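Local structure of M152 protein (Murid herpesvirus 1, 4G59) at residues B[175-187]-B[198-210]. The protein is a viral MHC class I-like glycoprotein that probably shields infected cells from immune attack by binding RAE-1 proteins and retaining MHC class I molecules. Numbering follows the deposited sequence.
Sequences IVAMDNPRHNEYS and SCTMRTQVPLAYN. With NAG (2-acetamido-2-deoxy-beta-D-glucopyranose), chain F.
Y186 pairs with M201 in a β hairpin of strands 185-191 and 196-203, at the edge of a β sandwich that corresponds to the immunoglobulin-like domain of an MHC class I-like fold. Backbone hydrogen bonds join E185 to R202 and S187 to T200 in both directions, with Y186 and M201 the non-hydrogen-bonded pair between them.

M201 points into the sandwich, where I252 of the other sheet also meets it. Its CB lies beside E185 O; CG then passes the Y186 ring, 3.8 Å from CE1. SD makes an oblique Met-aromatic contact, 3.4 Å from Y186 CE1, and comes near N184 ND2. The chain is extended as far as SD and bends there (chi3 80°), bringing CE over the centre of the Y209 ring, 3.5 Å above its plane, while L207 CB covers the opposite face. A flexible, polarisable methionine suits a site between two tyrosines. Y186 reaches past it to donate from OH to P181 O (2.7 Å).

Where helix 161-178 ends, apolar chains meet the turn after the hairpin: I175 CG2 touches L207 CD2 at 3.8 Å, and M178 CE packs on V205 CG2. Branched I175, V205 and L207 offer several methyls here; flexible M178 lays down its terminal one. The side chain of D179 crosses that of L207 at about a right angle, its CG nearest CD1; R14, T256 and W258 hold the carboxylate. A water accepts a hydrogen bond from N184 ND2 and donates to D179 OD1 and Y209 OH, tying loop, helix end and Y209 together; that hydroxyl in turn donates to V205 O (2.6 Å).

On the other side of the hairpin, E185 and R202 run side by side in a long salt bridge, their carboxylate and guanidinium planes 50° apart. A water in the guanidinium plane accepts from R202 NH1 at 2.9 Å.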
loop_
_atom_site.group_PDB
_atom_site.type_symbol
_atom_site.label_atom_id
_atom_site.label_comp_id
_atom_site.label_asym_id
_atom_site.label_seq_id
_atom_site.Cartn_x
_atom_site.Cartn_y
_atom_site.Cartn_z
ATOM N N ILE B 175 7.651 21.765 -5.810
ATOM C CA ILE B 175 6.443 20.987 -6.103
ATOM C C ILE B 175 5.273 21.875 -6.521
ATOM O O ILE B 175 4.621 21.631 -7.553
ATOM C CB ILE B 175 6.001 20.203 -4.887
ATOM C CG1 ILE B 175 7.014 19.100 -4.548
ATOM C CG2 ILE B 175 4.617 19.618 -5.107
ATOM C CD1 ILE B 175 6.758 18.473 -3.102
ATOM N N VAL B 176 4.995 22.885 -5.695
ATOM C CA VAL B 176 4.015 23.919 -6.011
ATOM C C VAL B 176 4.315 24.521 -7.382
ATOM O O VAL B 176 3.412 24.683 -8.194
ATOM C CB VAL B 176 4.010 25.000 -4.915
ATOM C CG1 VAL B 176 3.501 26.330 -5.443
ATOM C CG2 VAL B 176 3.164 24.541 -3.764
ATOM N N ALA B 177 5.598 24.795 -7.646
ATOM C CA ALA B 177 6.046 25.419 -8.907
ATOM C C ALA B 177 5.839 24.568 -10.149
ATOM O O ALA B 177 5.674 25.110 -11.241
ATOM C CB ALA B 177 7.550 25.847 -8.826
ATOM N N MET B 178 5.899 23.244 -10.007
ATOM C CA MET B 178 5.829 22.380 -11.193
ATOM C C MET B 178 4.406 21.975 -11.434
ATOM O O MET B 178 4.082 21.443 -12.490
ATOM C CB MET B 178 6.643 21.100 -11.019
ATOM C CG MET B 178 8.110 21.273 -10.768
ATOM S SD MET B 178 8.969 19.699 -10.942
ATOM C CE MET B 178 7.810 18.564 -10.192
ATOM N N ASP B 179 3.563 22.205 -10.433
ATOM C CA ASP B 179 2.205 21.682 -10.446
ATOM C C ASP B 179 1.330 22.377 -11.481
ATOM O O ASP B 179 0.895 23.514 -11.308
ATOM C CB ASP B 179 1.577 21.783 -9.049
ATOM C CG ASP B 179 0.077 21.593 -9.062
ATOM O OD1 ASP B 179 -0.424 20.699 -9.774
ATOM O OD2 ASP B 179 -0.595 22.345 -8.338
ATOM N N ASN B 180 1.061 21.650 -12.548
ATOM C CA ASN B 180 0.271 22.145 -13.639
ATOM C C ASN B 180 -0.598 21.011 -14.152
ATOM O O ASN B 180 -0.094 20.096 -14.786
ATOM C CB ASN B 180 1.202 22.639 -14.739
ATOM C CG ASN B 180 0.454 23.248 -15.901
ATOM O OD1 ASN B 180 -0.694 22.879 -16.194
ATOM N ND2 ASN B 180 1.099 24.185 -16.579
ATOM N N PRO B 181 -1.917 21.102 -13.921
ATOM C CA PRO B 181 -2.871 20.045 -14.294
ATOM C C PRO B 181 -2.789 19.702 -15.778
ATOM O O PRO B 181 -3.164 18.591 -16.155
ATOM C CB PRO B 181 -4.247 20.682 -14.030
ATOM C CG PRO B 181 -4.000 21.952 -13.289
ATOM C CD PRO B 181 -2.582 22.362 -13.545
ATOM N N ARG B 182 -2.344 20.652 -16.607
ATOM C CA ARG B 182 -2.278 20.419 -18.050
ATOM C C ARG B 182 -1.037 19.633 -18.436
ATOM O O ARG B 182 -0.956 19.135 -19.550
ATOM C CB ARG B 182 -2.390 21.735 -18.852
ATOM C CG ARG B 182 -3.665 22.493 -18.500
ATOM C CD ARG B 182 -3.870 23.812 -19.232
ATOM N NE ARG B 182 -5.269 24.212 -19.052
ATOM C CZ ARG B 182 -5.750 24.752 -17.938
ATOM N NH1 ARG B 182 -4.945 24.989 -16.898
ATOM N NH2 ARG B 182 -7.037 25.058 -17.866
ATOM N N HIS B 183 -0.088 19.492 -17.515
ATOM C CA HIS B 183 1.122 18.737 -17.828
ATOM C C HIS B 183 0.958 17.248 -17.538
ATOM O O HIS B 183 1.778 16.436 -17.956
ATOM C CB HIS B 183 2.343 19.301 -17.097
ATOM C CG HIS B 183 2.766 20.649 -17.580
ATOM N ND1 HIS B 183 4.067 21.094 -17.502
ATOM C CD2 HIS B 183 2.056 21.657 -18.142
ATOM C CE1 HIS B 183 4.141 22.321 -17.992
ATOM N NE2 HIS B 183 2.933 22.684 -18.382
ATOM N N ASN B 184 -0.105 16.893 -16.824
ATOM C CA ASN B 184 -0.330 15.512 -16.460
ATOM C C ASN B 184 -1.011 14.767 -17.609
ATOM O O ASN B 184 -1.606 15.391 -18.489
ATOM C CB ASN B 184 -1.195 15.468 -15.203
ATOM C CG ASN B 184 -0.565 16.218 -14.009
ATOM O OD1 ASN B 184 0.654 16.343 -13.905
ATOM N ND2 ASN B 184 -1.426 16.685 -13.091
ATOM N N GLU B 185 -0.932 13.439 -17.614
ATOM C CA GLU B 185 -1.628 12.666 -18.653
ATOM C C GLU B 185 -2.808 11.899 -18.056
ATOM O O GLU B 185 -2.658 11.194 -17.049
ATOM C CB GLU B 185 -0.679 11.686 -19.358
ATOM C CG GLU B 185 -1.360 10.633 -20.258
ATOM C CD GLU B 185 -0.405 9.505 -20.677
ATOM O OE1 GLU B 185 0.574 9.768 -21.413
ATOM O OE2 GLU B 185 -0.640 8.350 -20.264
ATOM N N TYR B 186 -3.970 12.034 -18.687
ATOM C CA TYR B 186 -5.185 11.398 -18.209
ATOM C C TYR B 186 -5.641 10.342 -19.207
ATOM O O TYR B 186 -5.476 10.517 -20.411
ATOM C CB TYR B 186 -6.268 12.441 -18.053
ATOM C CG TYR B 186 -5.860 13.636 -17.225
ATOM C CD1 TYR B 186 -6.145 13.689 -15.873
ATOM C CD2 TYR B 186 -5.207 14.716 -17.794
ATOM C CE1 TYR B 186 -5.775 14.789 -15.096
ATOM C CE2 TYR B 186 -4.831 15.816 -17.026
ATOM C CZ TYR B 186 -5.139 15.844 -15.676
ATOM O OH TYR B 186 -4.785 16.909 -14.884
ATOM N N SER B 187 -6.189 9.233 -18.712
ATOM C CA SER B 187 -6.691 8.177 -19.608
ATOM C C SER B 187 -7.822 7.363 -18.973
ATOM O O SER B 187 -7.943 7.299 -17.748
ATOM C CB SER B 187 -5.551 7.265 -20.080
ATOM O OG SER B 187 -4.930 6.564 -19.026
ATOM N N SER B 198 -11.384 1.895 -15.659
ATOM C CA SER B 198 -10.289 2.461 -14.870
ATOM C C SER B 198 -10.078 3.904 -15.296
ATOM O O SER B 198 -10.303 4.248 -16.474
ATOM C CB SER B 198 -8.981 1.691 -15.086
ATOM O OG SER B 198 -8.566 1.731 -16.444
ATOM N N CYS B 199 -9.675 4.753 -14.350
ATOM C CA CYS B 199 -9.220 6.109 -14.693
ATOM C C CYS B 199 -7.796 6.288 -14.194
ATOM O O CYS B 199 -7.499 5.965 -13.033
ATOM C CB CYS B 199 -10.125 7.161 -14.048
ATOM S SG CYS B 199 -9.670 8.895 -14.408
ATOM N N THR B 200 -6.922 6.821 -15.047
ATOM C CA THR B 200 -5.506 6.982 -14.669
ATOM C C THR B 200 -4.970 8.398 -14.888
ATOM O O THR B 200 -5.207 8.995 -15.950
ATOM C CB THR B 200 -4.624 6.002 -15.447
ATOM O OG1 THR B 200 -5.132 4.676 -15.281
ATOM C CG2 THR B 200 -3.189 6.032 -14.933
ATOM N N MET B 201 -4.270 8.929 -13.885
ATOM C CA MET B 201 -3.486 10.149 -14.043
ATOM C C MET B 201 -1.992 9.882 -13.788
ATOM O O MET B 201 -1.601 9.467 -12.682
ATOM C CB MET B 201 -3.952 11.252 -13.109
ATOM C CG MET B 201 -3.210 12.546 -13.400
ATOM S SD MET B 201 -3.817 13.935 -12.433
ATOM C CE MET B 201 -3.000 13.635 -10.865
ATOM N N ARG B 202 -1.166 10.096 -14.812
ATOM C CA ARG B 202 0.290 10.021 -14.661
ATOM C C ARG B 202 0.814 11.436 -14.496
ATOM O O ARG B 202 0.391 12.354 -15.208
ATOM C CB ARG B 202 0.941 9.372 -15.878
ATOM C CG ARG B 202 0.670 7.869 -15.984
ATOM C CD ARG B 202 1.106 7.313 -17.344
ATOM N NE ARG B 202 0.946 5.864 -17.385
ATOM C CZ ARG B 202 -0.197 5.241 -17.679
ATOM N NH1 ARG B 202 -1.287 5.937 -17.977
ATOM N NH2 ARG B 202 -0.254 3.915 -17.681
ATOM N N THR B 203 1.729 11.611 -13.549
ATOM C CA THR B 203 2.216 12.936 -13.210
ATOM C C THR B 203 3.598 12.832 -12.583
ATOM O O THR B 203 3.998 11.750 -12.138
ATOM C CB THR B 203 1.232 13.626 -12.235
ATOM O OG1 THR B 203 1.580 15.009 -12.068
ATOM C CG2 THR B 203 1.189 12.900 -10.850
ATOM N N GLN B 204 4.322 13.949 -12.547
ATOM C CA GLN B 204 5.658 13.993 -11.939
ATOM C C GLN B 204 5.686 14.931 -10.734
ATOM O O GLN B 204 6.748 15.402 -10.307
ATOM C CB GLN B 204 6.676 14.467 -12.966
ATOM C CG GLN B 204 6.872 13.511 -14.154
ATOM C CD GLN B 204 7.853 14.069 -15.189
ATOM O OE1 GLN B 204 8.564 15.043 -14.925
ATOM N NE2 GLN B 204 7.886 13.457 -16.366
ATOM N N VAL B 205 4.501 15.207 -10.208
ATOM C CA VAL B 205 4.322 16.175 -9.145
ATOM C C VAL B 205 3.671 15.476 -7.958
ATOM O O VAL B 205 2.482 15.169 -7.991
ATOM C CB VAL B 205 3.446 17.325 -9.624
ATOM C CG1 VAL B 205 3.120 18.286 -8.472
ATOM C CG2 VAL B 205 4.150 18.056 -10.748
ATOM N N PRO B 206 4.460 15.218 -6.906
ATOM C CA PRO B 206 3.993 14.386 -5.790
ATOM C C PRO B 206 3.022 15.075 -4.834
ATOM O O PRO B 206 3.379 15.361 -3.678
ATOM C CB PRO B 206 5.291 14.040 -5.042
ATOM C CG PRO B 206 6.262 15.210 -5.385
ATOM C CD PRO B 206 5.905 15.546 -6.814
ATOM N N LEU B 207 1.791 15.289 -5.268
ATOM C CA LEU B 207 0.784 15.836 -4.353
ATOM C C LEU B 207 -0.171 14.753 -3.858
ATOM O O LEU B 207 -0.316 13.692 -4.488
ATOM C CB LEU B 207 0.010 16.982 -5.012
ATOM C CG LEU B 207 0.833 18.239 -5.272
ATOM C CD1 LEU B 207 0.176 19.153 -6.305
ATOM C CD2 LEU B 207 1.065 18.974 -3.930
ATOM N N ALA B 208 -0.818 15.010 -2.721
ATOM C CA ALA B 208 -1.807 14.058 -2.211
ATOM C C ALA B 208 -3.124 14.190 -2.959
ATOM O O ALA B 208 -4.091 14.719 -2.438
ATOM C CB ALA B 208 -2.020 14.218 -0.722
ATOM N N TYR B 209 -3.155 13.699 -4.187
ATOM C CA TYR B 209 -4.346 13.805 -5.003
ATOM C C TYR B 209 -5.458 12.925 -4.466
ATOM O O TYR B 209 -5.222 11.889 -3.841
ATOM C CB TYR B 209 -4.049 13.387 -6.442
ATOM C CG TYR B 209 -2.922 14.145 -7.109
ATOM C CD1 TYR B 209 -3.131 15.390 -7.687
ATOM C CD2 TYR B 209 -1.653 13.589 -7.196
ATOM C CE1 TYR B 209 -2.084 16.071 -8.324
ATOM C CE2 TYR B 209 -0.613 14.251 -7.819
ATOM C CZ TYR B 209 -0.827 15.485 -8.369
ATOM O OH TYR B 209 0.232 16.119 -8.980
ATOM N N ASN B 210 -6.686 13.361 -4.710
ATOM C CA ASN B 210 -7.850 12.579 -4.351
ATOM C C ASN B 210 -8.664 12.296 -5.603
ATOM O O ASN B 210 -9.051 13.214 -6.325
ATOM C CB ASN B 210 -8.702 13.321 -3.321
ATOM C CG ASN B 210 -9.929 12.534 -2.905
ATOM O OD1 ASN B 210 -10.157 11.421 -3.379
ATOM N ND2 ASN B 210 -10.727 13.110 -2.014
HETATM C C1 NAG F . -11.106 12.761 -0.720
HETATM C C2 NAG F . -10.798 14.011 0.096
HETATM C C3 NAG F . -11.202 13.770 1.542
HETATM C C4 NAG F . -12.677 13.411 1.554
HETATM C C5 NAG F . -12.868 12.167 0.696
HETATM C C6 NAG F . -14.318 11.703 0.717
HETATM C C7 NAG F . -8.961 15.451 -0.561
HETATM C C8 NAG F . -7.477 15.671 -0.584
HETATM N N2 NAG F . -9.386 14.330 0.015
HETATM O O3 NAG F . -10.987 14.938 2.300
HETATM O O4 NAG F . -13.096 13.152 2.873
HETATM O O5 NAG F . -12.489 12.479 -0.626
HETATM O O6 NAG F . -14.463 10.576 -0.118
HETATM O O7 NAG F . -9.723 16.280 -1.058
HETATM O O HOH W 1 -0.096 18.144 -10.868
HETATM O O HOH W 2 3.816 16.397 -14.139
HETATM O O HOH W 3 -2.686 8.465 -18.041
#